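PDB 1EDG: endoglucanase A from Clostridium cellulolyticum, which probably hydrolyses internal beta-1,4-glucosidic bonds of cellulose, as an endoglucanase of glycosyl hydrolase family 5. Local coordinates for residues A4-N9 against F364-D369; K15-P18 against G22-F25; S283-F288 against V320-Y325; S324-Q329 against I335-W340. One frame throughout, in Å; residues are numbered along the deposited sequence.

Contact 1: A4-N9 against F364-D369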
loop_
_atom_site.group_PDB
_atom_site.type_symbol
_atom_site.label_atom_id
_atom_site.label_comp_id
_atom_site.label_asym_id
_atom_site.label_seq_id
_atom_site.Cartn_x
_atom_site.Cartn_y
_atom_site.Cartn_z
ATOM N N ALA A 4 11.677 5.064 -25.868
ATOM C CA ALA A 4 12.367 5.668 -24.735
ATOM C C ALA A 4 12.270 7.196 -24.703
ATOM O O ALA A 4 12.461 7.807 -23.655
ATOM C CB ALA A 4 13.826 5.228 -24.713
ATOM N N SER A 5 11.930 7.815 -25.830
ATOM C CA SER A 5 11.830 9.270 -25.874
ATOM C C SER A 5 10.645 9.829 -25.078
ATOM O O SER A 5 10.551 11.044 -24.865
ATOM C CB SER A 5 11.769 9.760 -27.325
ATOM O OG SER A 5 10.490 9.545 -27.893
ATOM N N LEU A 6 9.739 8.957 -24.646
ATOM C CA LEU A 6 8.572 9.402 -23.888
ATOM C C LEU A 6 8.909 9.821 -22.459
ATOM O O LEU A 6 8.215 10.654 -21.867
ATOM C CB LEU A 6 7.495 8.313 -23.864
ATOM C CG LEU A 6 6.912 7.901 -25.218
ATOM C CD1 LEU A 6 5.770 6.904 -25.008
ATOM C CD2 LEU A 6 6.417 9.132 -25.966
ATOM N N ILE A 7 9.975 9.249 -21.911
ATOM C CA ILE A 7 10.406 9.548 -20.547
ATOM C C ILE A 7 10.981 10.966 -20.444
ATOM O O ILE A 7 11.926 11.319 -21.157
ATOM C CB ILE A 7 11.444 8.508 -20.068
ATOM C CG1 ILE A 7 10.832 7.105 -20.133
ATOM C CG2 ILE A 7 11.900 8.817 -18.647
ATOM C CD1 ILE A 7 11.818 5.993 -19.848
ATOM N N PRO A 8 10.387 11.811 -19.580
ATOM C CA PRO A 8 10.856 13.190 -19.403
ATOM C C PRO A 8 12.205 13.272 -18.700
ATOM O O PRO A 8 12.571 12.383 -17.926
ATOM C CB PRO A 8 9.751 13.818 -18.558
ATOM C CG PRO A 8 9.307 12.663 -17.694
ATOM C CD PRO A 8 9.245 11.523 -18.691
ATOM N N ASN A 9 12.944 14.339 -18.990
ATOM C CA ASN A 9 14.251 14.578 -18.395
ATOM C C ASN A 9 13.991 15.527 -17.236
ATOM O O ASN A 9 13.690 16.702 -17.451
ATOM C CB ASN A 9 15.176 15.241 -19.419
ATOM C CG ASN A 9 16.612 15.334 -18.939
ATOM O OD1 ASN A 9 16.883 15.692 -17.794
ATOM N ND2 ASN A 9 17.546 15.005 -19.823
ATOM N N PHE A 364 3.294 -1.823 -20.471
ATOM C CA PHE A 364 3.569 -0.401 -20.709
ATOM C C PHE A 364 4.929 -0.166 -20.064
ATOM O O PHE A 364 5.049 0.622 -19.124
ATOM C CB PHE A 364 2.505 0.466 -20.028
ATOM C CG PHE A 364 1.096 0.117 -20.417
ATOM C CD1 PHE A 364 0.567 0.549 -21.632
ATOM C CD2 PHE A 364 0.295 -0.646 -19.571
ATOM C CE1 PHE A 364 -0.745 0.224 -21.999
ATOM C CE2 PHE A 364 -1.011 -0.977 -19.925
ATOM C CZ PHE A 364 -1.535 -0.542 -21.139
ATOM N N PRO A 365 5.987 -0.796 -20.613
ATOM C CA PRO A 365 7.341 -0.670 -20.071
ATOM C C PRO A 365 7.909 0.734 -19.888
ATOM O O PRO A 365 8.656 0.964 -18.938
ATOM C CB PRO A 365 8.175 -1.532 -21.020
ATOM C CG PRO A 365 7.469 -1.384 -22.322
ATOM C CD PRO A 365 6.013 -1.483 -21.922
ATOM N N GLU A 366 7.543 1.672 -20.759
ATOM C CA GLU A 366 8.048 3.044 -20.651
ATOM C C GLU A 366 7.645 3.683 -19.322
ATOM O O GLU A 366 8.425 4.424 -18.723
ATOM C CB GLU A 366 7.555 3.918 -21.803
ATOM C CG GLU A 366 8.045 3.496 -23.187
ATOM C CD GLU A 366 7.093 2.553 -23.907
ATOM O OE1 GLU A 366 6.242 1.907 -23.249
ATOM O OE2 GLU A 366 7.189 2.472 -25.149
ATOM N N ILE A 367 6.431 3.388 -18.857
ATOM C CA ILE A 367 5.950 3.937 -17.589
ATOM C C ILE A 367 6.815 3.413 -16.451
ATOM O O ILE A 367 7.334 4.189 -15.647
ATOM C CB ILE A 367 4.475 3.542 -17.306
ATOM C CG1 ILE A 367 3.540 4.202 -18.325
ATOM C CG2 ILE A 367 4.084 3.943 -15.877
ATOM C CD1 ILE A 367 2.089 3.728 -18.223
ATOM N N ILE A 368 7.024 2.101 -16.417
ATOM C CA ILE A 368 7.812 1.515 -15.339
ATOM C C ILE A 368 9.311 1.868 -15.401
ATOM O O ILE A 368 9.961 2.017 -14.358
ATOM C CB ILE A 368 7.520 -0.019 -15.145
ATOM C CG1 ILE A 368 8.721 -0.875 -15.498
ATOM C CG2 ILE A 368 6.253 -0.443 -15.875
ATOM C CD1 ILE A 368 9.529 -1.227 -14.294
ATOM N N ASP A 369 9.847 2.059 -16.604
ATOM C CA ASP A 369 11.257 2.437 -16.735
ATOM C C ASP A 369 11.451 3.869 -16.236
ATOM O O ASP A 369 12.492 4.196 -15.668
ATOM C CB ASP A 369 11.742 2.283 -18.180
ATOM C CG ASP A 369 11.885 0.826 -18.590
ATOM O OD1 ASP A 369 11.984 -0.038 -17.692
ATOM O OD2 ASP A 369 11.892 0.534 -19.803
#
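I7 lays its longer branch against the first turns of helix 365-374, and this arm makes the close part of the contact. Its CG1 rests 3.9 Å from E366 O; one bond further, CD1 touches the same carbonyl oxygen and goes on to D369 CB at 4.1 Å. The arm is fully extended (chi2 173°), long enough to bridge two helix residues one turn apart. L6 is the looser neighbour. Its CD1 comes only to 4.5 Å from E366 CG, grazing the aliphatic root of that side chain. Beyond L6 the contact opens toward solvent, where A4 and S5 are exposed and turn their CB atoms from the helix.

No hydrogen bond links the two segments directly, yet the acids facing I7 and L6 are well tied. E366 OE2 accepts from D3 N and D369 OD2 meets Y2 OH, both just ahead of the 3-10 turn 4-6, while D369 OD1 forms a salt bridge with K73. Past I7, P8 O is hydrogen-bonded to Y374 OH, farther along helix 365-374. The arrangement is an N-terminal extension packed on the outside of a (beta/alpha)8 barrel, against the helix that follows the eighth strand.

Contact 2: K15-P18 against G22-F25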
loop_
_atom_site.group_PDB
_atom_site.type_symbol
_atom_site.label_atom_id
_atom_site.label_comp_id
_atom_site.label_asym_id
_atom_site.label_seq_id
_atom_site.Cartn_x
_atom_site.Cartn_y
_atom_site.Cartn_z
ATOM N N LYS A 15 15.534 17.473 -1.250
ATOM C CA LYS A 15 15.301 18.226 -0.022
ATOM C C LYS A 15 16.077 17.582 1.117
ATOM O O LYS A 15 16.489 16.428 1.017
ATOM C CB LYS A 15 13.809 18.282 0.304
ATOM C CG LYS A 15 13.006 19.052 -0.725
ATOM C CD LYS A 15 11.582 19.286 -0.270
ATOM C CE LYS A 15 10.774 20.053 -1.320
ATOM N NZ LYS A 15 11.282 21.439 -1.574
ATOM N N ASN A 16 16.305 18.332 2.189
ATOM C CA ASN A 16 17.039 17.799 3.330
ATOM C C ASN A 16 16.244 16.747 4.097
ATOM O O ASN A 16 15.096 16.978 4.477
ATOM C CB ASN A 16 17.453 18.921 4.283
ATOM C CG ASN A 16 18.181 18.398 5.511
ATOM O OD1 ASN A 16 19.199 17.704 5.400
ATOM N ND2 ASN A 16 17.646 18.694 6.687
ATOM N N ILE A 17 16.852 15.582 4.281
ATOM C CA ILE A 17 16.248 14.474 5.015
ATOM C C ILE A 17 17.296 13.955 6.001
ATOM O O ILE A 17 18.452 13.753 5.632
ATOM C CB ILE A 17 15.785 13.320 4.053
ATOM C CG1 ILE A 17 14.429 13.656 3.427
ATOM C CG2 ILE A 17 15.672 11.991 4.791
ATOM C CD1 ILE A 17 14.529 14.254 2.072
ATOM N N PRO A 18 16.913 13.756 7.276
ATOM C CA PRO A 18 17.833 13.262 8.308
ATOM C C PRO A 18 18.438 11.906 7.960
ATOM O O PRO A 18 17.753 11.023 7.443
ATOM C CB PRO A 18 16.934 13.154 9.541
ATOM C CG PRO A 18 15.923 14.224 9.321
ATOM C CD PRO A 18 15.594 14.065 7.857
ATOM N N GLY A 22 15.618 4.900 10.176
ATOM C CA GLY A 22 14.312 4.854 9.546
ATOM C C GLY A 22 14.289 5.323 8.104
ATOM O O GLY A 22 13.780 4.615 7.229
ATOM N N MET A 23 14.838 6.504 7.834
ATOM C CA MET A 23 14.855 7.044 6.474
ATOM C C MET A 23 15.748 6.210 5.555
ATOM O O MET A 23 15.449 6.058 4.373
ATOM C CB MET A 23 15.294 8.514 6.472
ATOM C CG MET A 23 14.450 9.424 7.369
ATOM S SD MET A 23 12.662 9.271 7.062
ATOM C CE MET A 23 12.518 9.963 5.430
ATOM N N ASN A 24 16.838 5.668 6.095
ATOM C CA ASN A 24 17.747 4.835 5.307
ATOM C C ASN A 24 17.093 3.492 4.978
ATOM O O ASN A 24 17.314 2.924 3.902
ATOM C CB ASN A 24 19.080 4.625 6.037
ATOM C CG ASN A 24 19.996 5.844 5.942
ATOM O OD1 ASN A 24 20.118 6.462 4.887
ATOM N ND2 ASN A 24 20.619 6.202 7.049
ATOM N N PHE A 25 16.263 2.998 5.894
ATOM C CA PHE A 25 15.557 1.733 5.681
ATOM C C PHE A 25 14.634 1.894 4.463
ATOM O O PHE A 25 14.642 1.067 3.546
ATOM C CB PHE A 25 14.747 1.364 6.924
ATOM C CG PHE A 25 13.917 0.120 6.763
ATOM C CD1 PHE A 25 14.500 -1.138 6.861
ATOM C CD2 PHE A 25 12.546 0.207 6.528
ATOM C CE1 PHE A 25 13.726 -2.300 6.728
ATOM C CE2 PHE A 25 11.763 -0.941 6.392
ATOM C CZ PHE A 25 12.353 -2.194 6.493
#
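The methyl CG2 of I17 sits in the bend of M23, touching it at CG and again at the terminal CE. M23 CE lies 3.8 Å from I17 CG2, and M23 CG approaches the same methyl equally closely. The bend comes from the methionine's second and third torsions (chi2 -51°, chi3 -68°), which fold CE back instead of letting the chain run out straight. The two side chains cross at about a right angle, and I17 uses its short branch: CG2 stands anti to the backbone N, while CG1 and CD1 lead off elsewhere.

The second touch is between unlike groups. P18 O stands 3.6 Å from M23 CB and nearly as close to CG, so the carbonyl rests on the root of the methionine without a hydrogen bond.

A shell further out, asparagines of the intervening turn set the start of the helix. N20 OD1 is hydrogen-bonded to M23 N, fixing the residue that receives I17, and N19 OD1 pairs with N24 ND2. The extended side is held from elsewhere: N16 O bonds Y293 OH, and the backbone of K15 bonds that of A332.

These ties place the contact in the fold. The 15-18 segment runs past the last turns of helices 279-297 and 316-332, M23 also touches T297 at the end of the former, and F25 stacks on Y218 just before strand 219-222. Helix 21-29 thus lies at the end of the barrel where the strands begin, immediately ahead of strand 32-34.

Contact 3: S283-F288 against V320-Y325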
loop_
_atom_site.group_PDB
_atom_site.type_symbol
_atom_site.label_atom_id
_atom_site.label_comp_id
_atom_site.label_asym_id
_atom_site.label_seq_id
_atom_site.Cartn_x
_atom_site.Cartn_y
_atom_site.Cartn_z
ATOM N N SER A 283 0.895 21.095 -9.142
ATOM C CA SER A 283 0.414 21.251 -7.769
ATOM C C SER A 283 -0.488 20.111 -7.302
ATOM O O SER A 283 -0.498 19.769 -6.116
ATOM C CB SER A 283 -0.336 22.579 -7.616
ATOM O OG SER A 283 0.541 23.683 -7.781
ATOM N N GLU A 284 -1.261 19.546 -8.228
ATOM C CA GLU A 284 -2.172 18.445 -7.918
ATOM C C GLU A 284 -1.413 17.233 -7.396
ATOM O O GLU A 284 -1.992 16.366 -6.735
ATOM C CB GLU A 284 -2.970 18.034 -9.163
ATOM C CG GLU A 284 -3.948 19.082 -9.698
ATOM C CD GLU A 284 -5.159 19.319 -8.795
ATOM O OE1 GLU A 284 -5.511 18.430 -7.983
ATOM O OE2 GLU A 284 -5.770 20.404 -8.910
ATOM N N VAL A 285 -0.127 17.160 -7.732
ATOM C CA VAL A 285 0.737 16.060 -7.310
ATOM C C VAL A 285 1.568 16.414 -6.073
ATOM O O VAL A 285 1.676 15.620 -5.143
ATOM C CB VAL A 285 1.700 15.634 -8.462
ATOM C CG1 VAL A 285 2.743 14.640 -7.959
ATOM C CG2 VAL A 285 0.914 15.022 -9.613
ATOM N N THR A 286 2.134 17.616 -6.047
ATOM C CA THR A 286 2.988 18.029 -4.937
ATOM C C THR A 286 2.340 18.529 -3.637
ATOM O O THR A 286 2.961 18.436 -2.575
ATOM C CB THR A 286 4.027 19.077 -5.406
ATOM O OG1 THR A 286 3.349 20.230 -5.920
ATOM C CG2 THR A 286 4.930 18.486 -6.490
ATOM N N TRP A 287 1.103 19.021 -3.692
ATOM C CA TRP A 287 0.467 19.549 -2.482
ATOM C C TRP A 287 0.514 18.593 -1.294
ATOM O O TRP A 287 0.999 18.958 -0.217
ATOM C CB TRP A 287 -0.978 20.007 -2.749
ATOM C CG TRP A 287 -1.993 18.896 -2.788
ATOM C CD1 TRP A 287 -2.364 18.164 -3.880
ATOM C CD2 TRP A 287 -2.721 18.353 -1.672
ATOM N NE1 TRP A 287 -3.266 17.192 -3.514
ATOM C CE2 TRP A 287 -3.504 17.284 -2.165
ATOM C CE3 TRP A 287 -2.780 18.661 -0.303
ATOM C CZ2 TRP A 287 -4.340 16.515 -1.337
ATOM C CZ3 TRP A 287 -3.610 17.895 0.523
ATOM C CH2 TRP A 287 -4.377 16.835 -0.000
ATOM N N PHE A 288 0.079 17.353 -1.493
ATOM C CA PHE A 288 0.073 16.400 -0.392
ATOM C C PHE A 288 1.476 15.946 -0.010
ATOM O O PHE A 288 1.736 15.628 1.157
ATOM C CB PHE A 288 -0.860 15.209 -0.674
ATOM C CG PHE A 288 -0.308 14.199 -1.643
ATOM C CD1 PHE A 288 -0.492 14.352 -3.012
ATOM C CD2 PHE A 288 0.402 13.093 -1.179
ATOM C CE1 PHE A 288 0.027 13.419 -3.908
ATOM C CE2 PHE A 288 0.922 12.160 -2.065
ATOM C CZ PHE A 288 0.733 12.326 -3.433
ATOM N N VAL A 320 3.378 8.251 -18.803
ATOM C CA VAL A 320 4.819 8.123 -18.572
ATOM C C VAL A 320 5.305 9.391 -17.856
ATOM O O VAL A 320 6.035 9.321 -16.859
ATOM C CB VAL A 320 5.608 7.953 -19.899
ATOM C CG1 VAL A 320 7.116 8.007 -19.627
ATOM C CG2 VAL A 320 5.250 6.622 -20.556
ATOM N N GLU A 321 4.862 10.546 -18.347
ATOM C CA GLU A 321 5.238 11.832 -17.762
ATOM C C GLU A 321 4.722 11.982 -16.326
ATOM O O GLU A 321 5.480 12.363 -15.423
ATOM C CB GLU A 321 4.746 12.977 -18.651
ATOM C CG GLU A 321 5.485 13.048 -19.989
ATOM C CD GLU A 321 4.832 13.978 -20.991
ATOM O OE1 GLU A 321 3.595 14.142 -20.950
ATOM O OE2 GLU A 321 5.556 14.537 -21.841
ATOM N N TYR A 322 3.455 11.631 -16.111
ATOM C CA TYR A 322 2.842 11.710 -14.786
ATOM C C TYR A 322 3.543 10.804 -13.770
ATOM O O TYR A 322 3.932 11.265 -12.693
ATOM C CB TYR A 322 1.341 11.380 -14.866
ATOM C CG TYR A 322 0.661 11.163 -13.521
ATOM C CD1 TYR A 322 0.250 12.246 -12.734
ATOM C CD2 TYR A 322 0.427 9.873 -13.040
ATOM C CE1 TYR A 322 -0.381 12.039 -11.499
ATOM C CE2 TYR A 322 -0.198 9.657 -11.816
ATOM C CZ TYR A 322 -0.599 10.736 -11.052
ATOM O OH TYR A 322 -1.219 10.497 -9.845
ATOM N N MET A 323 3.725 9.527 -14.096
ATOM C CA MET A 323 4.376 8.617 -13.152
ATOM C C MET A 323 5.830 8.994 -12.859
ATOM O O MET A 323 6.291 8.868 -11.718
ATOM C CB MET A 323 4.272 7.156 -13.605
ATOM C CG MET A 323 2.853 6.568 -13.527
ATOM S SD MET A 323 2.019 6.828 -11.910
ATOM C CE MET A 323 3.093 5.918 -10.788
ATOM N N SER A 324 6.548 9.460 -13.882
ATOM C CA SER A 324 7.951 9.875 -13.711
ATOM C C SER A 324 8.057 11.054 -12.742
ATOM O O SER A 324 8.881 11.041 -11.819
ATOM C CB SER A 324 8.586 10.256 -15.063
ATOM O OG SER A 324 8.748 9.116 -15.891
ATOM N N TYR A 325 7.211 12.056 -12.961
ATOM C CA TYR A 325 7.167 13.256 -12.128
ATOM C C TYR A 325 6.753 12.904 -10.688
ATOM O O TYR A 325 7.350 13.387 -9.721
ATOM C CB TYR A 325 6.179 14.251 -12.739
ATOM C CG TYR A 325 6.064 15.574 -12.008
ATOM C CD1 TYR A 325 6.942 16.622 -12.282
ATOM C CD2 TYR A 325 5.044 15.792 -11.080
ATOM C CE1 TYR A 325 6.804 17.856 -11.656
ATOM C CE2 TYR A 325 4.895 17.023 -10.447
ATOM C CZ TYR A 325 5.777 18.051 -10.739
ATOM O OH TYR A 325 5.615 19.269 -10.121
#
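V285 points from helix 283-288 toward helix 320-325, where two tyrosines meet it, and every carbon beyond its CA finds a partner. CB lies 4.0 Å from Y325 CE2, near the plane of that ring and so at its edge. From there the side chain forks. CG1, anti to the backbone N (chi1 171°), meets the same side of the tyrosine, 4.0 Å from Y325 CD2; the other branch, CG2, reaches Y322 CE1 at 3.8 Å. The valine thus touches both rings, one with each branch, the tyrosines being about one helical turn apart.

The segments belong to helices 279-297 and 316-332, consecutive members of the helical layer around the (beta/alpha)8 barrel, with strand 303-308 between them in the chain. The axes of 283-288 and 320-325 run at 20° to each other and come no closer than 11.3 Å, a spacing that the long tyrosine side chains bridge. On the valine side the helix is kinked, the N of V285 lacking the usual bond to the preceding turn.

W274 joins the cluster from a loop: it touches V285, meets Y322 edge-to-face and also contacts Y325. Y322 is fixed at its tip, where OH hydrogen-bonds C257 O. At the end of Y325 the neighbour is T286, whose methyl CG2 packs 3.8 Å from Y325 OH, crossing the tyrosine at about a right angle.

Contact 4: S324-Q329 against I335-W340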
loop_
_atom_site.group_PDB
_atom_site.type_symbol
_atom_site.label_atom_id
_atom_site.label_comp_id
_atom_site.label_asym_id
_atom_site.label_seq_id
_atom_site.Cartn_x
_atom_site.Cartn_y
_atom_site.Cartn_z
ATOM N N SER A 324 6.548 9.460 -13.882
ATOM C CA SER A 324 7.951 9.875 -13.711
ATOM C C SER A 324 8.057 11.054 -12.742
ATOM O O SER A 324 8.881 11.041 -11.819
ATOM C CB SER A 324 8.586 10.256 -15.063
ATOM O OG SER A 324 8.748 9.116 -15.891
ATOM N N TYR A 325 7.211 12.056 -12.961
ATOM C CA TYR A 325 7.167 13.256 -12.128
ATOM C C TYR A 325 6.753 12.904 -10.688
ATOM O O TYR A 325 7.350 13.387 -9.721
ATOM C CB TYR A 325 6.179 14.251 -12.739
ATOM C CG TYR A 325 6.064 15.574 -12.008
ATOM C CD1 TYR A 325 6.942 16.622 -12.282
ATOM C CD2 TYR A 325 5.044 15.792 -11.080
ATOM C CE1 TYR A 325 6.804 17.856 -11.656
ATOM C CE2 TYR A 325 4.895 17.023 -10.447
ATOM C CZ TYR A 325 5.777 18.051 -10.739
ATOM O OH TYR A 325 5.615 19.269 -10.121
ATOM N N TYR A 326 5.731 12.060 -10.563
ATOM C CA TYR A 326 5.222 11.617 -9.268
ATOM C C TYR A 326 6.344 10.966 -8.443
ATOM O O TYR A 326 6.596 11.351 -7.297
ATOM C CB TYR A 326 4.058 10.625 -9.489
ATOM C CG TYR A 326 3.261 10.254 -8.251
ATOM C CD1 TYR A 326 3.797 9.409 -7.276
ATOM C CD2 TYR A 326 1.958 10.732 -8.070
ATOM C CE1 TYR A 326 3.058 9.044 -6.149
ATOM C CE2 TYR A 326 1.206 10.370 -6.944
ATOM C CZ TYR A 326 1.764 9.524 -5.990
ATOM O OH TYR A 326 1.032 9.142 -4.891
ATOM N N VAL A 327 7.035 9.997 -9.034
ATOM C CA VAL A 327 8.113 9.300 -8.335
ATOM C C VAL A 327 9.294 10.224 -8.001
ATOM O O VAL A 327 9.832 10.165 -6.898
ATOM C CB VAL A 327 8.605 8.064 -9.141
ATOM C CG1 VAL A 327 9.807 7.430 -8.454
ATOM C CG2 VAL A 327 7.467 7.037 -9.267
ATOM N N ALA A 328 9.675 11.082 -8.946
ATOM C CA ALA A 328 10.780 12.019 -8.733
ATOM C C ALA A 328 10.480 12.979 -7.580
ATOM O O ALA A 328 11.337 13.221 -6.730
ATOM C CB ALA A 328 11.069 12.800 -10.009
ATOM N N GLN A 329 9.266 13.522 -7.546
ATOM C CA GLN A 329 8.868 14.449 -6.488
ATOM C C GLN A 329 8.832 13.754 -5.124
ATOM O O GLN A 329 9.201 14.341 -4.108
ATOM C CB GLN A 329 7.511 15.083 -6.809
ATOM C CG GLN A 329 7.525 16.028 -8.014
ATOM C CD GLN A 329 8.334 17.302 -7.780
ATOM O OE1 GLN A 329 8.672 17.648 -6.647
ATOM N NE2 GLN A 329 8.644 18.006 -8.857
ATOM N N ILE A 335 10.303 9.961 0.206
ATOM C CA ILE A 335 9.133 9.082 0.240
ATOM C C ILE A 335 9.178 7.943 -0.788
ATOM O O ILE A 335 9.465 8.177 -1.968
ATOM C CB ILE A 335 7.847 9.903 -0.026
ATOM C CG1 ILE A 335 7.752 11.102 0.931
ATOM C CG2 ILE A 335 6.614 9.016 0.087
ATOM C CD1 ILE A 335 6.734 12.153 0.501
ATOM N N LEU A 336 8.860 6.729 -0.342
ATOM C CA LEU A 336 8.819 5.553 -1.220
ATOM C C LEU A 336 7.463 5.482 -1.922
ATOM O O LEU A 336 6.452 5.883 -1.345
ATOM C CB LEU A 336 8.992 4.260 -0.409
ATOM C CG LEU A 336 8.902 2.961 -1.225
ATOM C CD1 LEU A 336 10.185 2.797 -1.998
ATOM C CD2 LEU A 336 8.673 1.762 -0.335
ATOM N N CYS A 337 7.451 4.967 -3.153
ATOM C CA CYS A 337 6.228 4.789 -3.941
ATOM C C CYS A 337 6.026 3.305 -4.260
ATOM O O CYS A 337 6.991 2.597 -4.552
ATOM C CB CYS A 337 6.326 5.545 -5.261
ATOM S SG CYS A 337 6.264 7.321 -5.096
ATOM N N ILE A 338 4.783 2.831 -4.182
ATOM C CA ILE A 338 4.465 1.437 -4.499
ATOM C C ILE A 338 3.302 1.464 -5.495
ATOM O O ILE A 338 2.226 1.983 -5.200
ATOM C CB ILE A 338 4.082 0.616 -3.238
ATOM C CG1 ILE A 338 5.216 0.666 -2.200
ATOM C CG2 ILE A 338 3.819 -0.846 -3.616
ATOM C CD1 ILE A 338 4.956 -0.166 -0.950
ATOM N N LEU A 339 3.560 0.956 -6.695
ATOM C CA LEU A 339 2.593 0.914 -7.793
ATOM C C LEU A 339 1.462 -0.085 -7.540
ATOM O O LEU A 339 1.711 -1.199 -7.071
ATOM C CB LEU A 339 3.324 0.476 -9.076
ATOM C CG LEU A 339 2.974 0.938 -10.496
ATOM C CD1 LEU A 339 3.230 -0.209 -11.440
ATOM C CD2 LEU A 339 1.581 1.425 -10.634
ATOM N N TRP A 340 0.224 0.316 -7.819
ATOM C CA TRP A 340 -0.903 -0.611 -7.675
ATOM C C TRP A 340 -1.057 -1.283 -9.046
ATOM O O TRP A 340 -1.197 -0.601 -10.068
ATOM C CB TRP A 340 -2.202 0.116 -7.321
ATOM C CG TRP A 340 -3.400 -0.828 -7.254
ATOM C CD1 TRP A 340 -4.410 -0.943 -8.171
ATOM C CD2 TRP A 340 -3.678 -1.794 -6.227
ATOM N NE1 TRP A 340 -5.294 -1.923 -7.780
ATOM C CE2 TRP A 340 -4.872 -2.459 -6.594
ATOM C CE3 TRP A 340 -3.036 -2.159 -5.033
ATOM C CZ2 TRP A 340 -5.439 -3.474 -5.804
ATOM C CZ3 TRP A 340 -3.599 -3.165 -4.246
ATOM C CH2 TRP A 340 -4.792 -3.811 -4.640
HETATM O O HOH W 1 10.141 7.758 -4.706
#
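C337 and Y326 make a sulfur-aromatic contact between the strand and the helix that leads into it. The sulfur comes to the edge of the ring: C337 SG lies 5.0 Å from the centroid of the Y326 ring and 87° off its normal, practically in plane. Y326 CE1 is the closest ring atom, 3.8 Å from C337 SG, with CD1 scarcely farther, so the sulfur faces the side of the ring that joins them. With CG anti to its backbone N (chi1 -170°), Y326 carries the ring beside the strand, and its hydroxyl is held farther on by a hydrogen bond to A255 O.

Apolar packing adds V327, more loosely. C337 SG stands 4.2 Å from V327 CA and 4.4 Å from its methyl CG2; the cysteine thus points into the helix surface where V327 and Y326 adjoin, and all three residues are buried.

The polar link runs through one water. It donates to I335 O at 2.9 Å and, at a longer 3.3 Å, to V327 O, bridging the helix backbone to the residue just before the strand.

These contacts close the second half of the beta-alpha-beta unit made by strand 303-308, helix 316-332 and strand 336-339. The eighth strand pairs with its predecessor through L336 and I305, and with the first strand through C337 and G32, completing the barrel. Y326 also touches I305 and C308 of strand 303-308 and F288 of helix 279-297, while V327 packs on M371 of helix 365-374.

How the contacts relate
Helix 316-332 ties three of the four contacts together: it carries a segment of contacts 3 and 4, and contact 1 packs on it. Contacts 3 and 4 share S324 and Y325, their centres are 8 Å apart, and V285 CG1 touches Y326 CD2 at 4.0 Å. From contact 1, P8 CG lies 3.6 Å from S324 CB, and I367 packs on V320 and M323. The helix is thus packed between helix 279-297, helix 365-374 and the eighth strand. Contact 2 stands apart, with nearest atoms about 6 Å from contact 4 and about 16 Å from contact 1. Its position at the N-terminal end of the barrel puts it away from the strands' C-terminal ends, where the active site of such barrels lies.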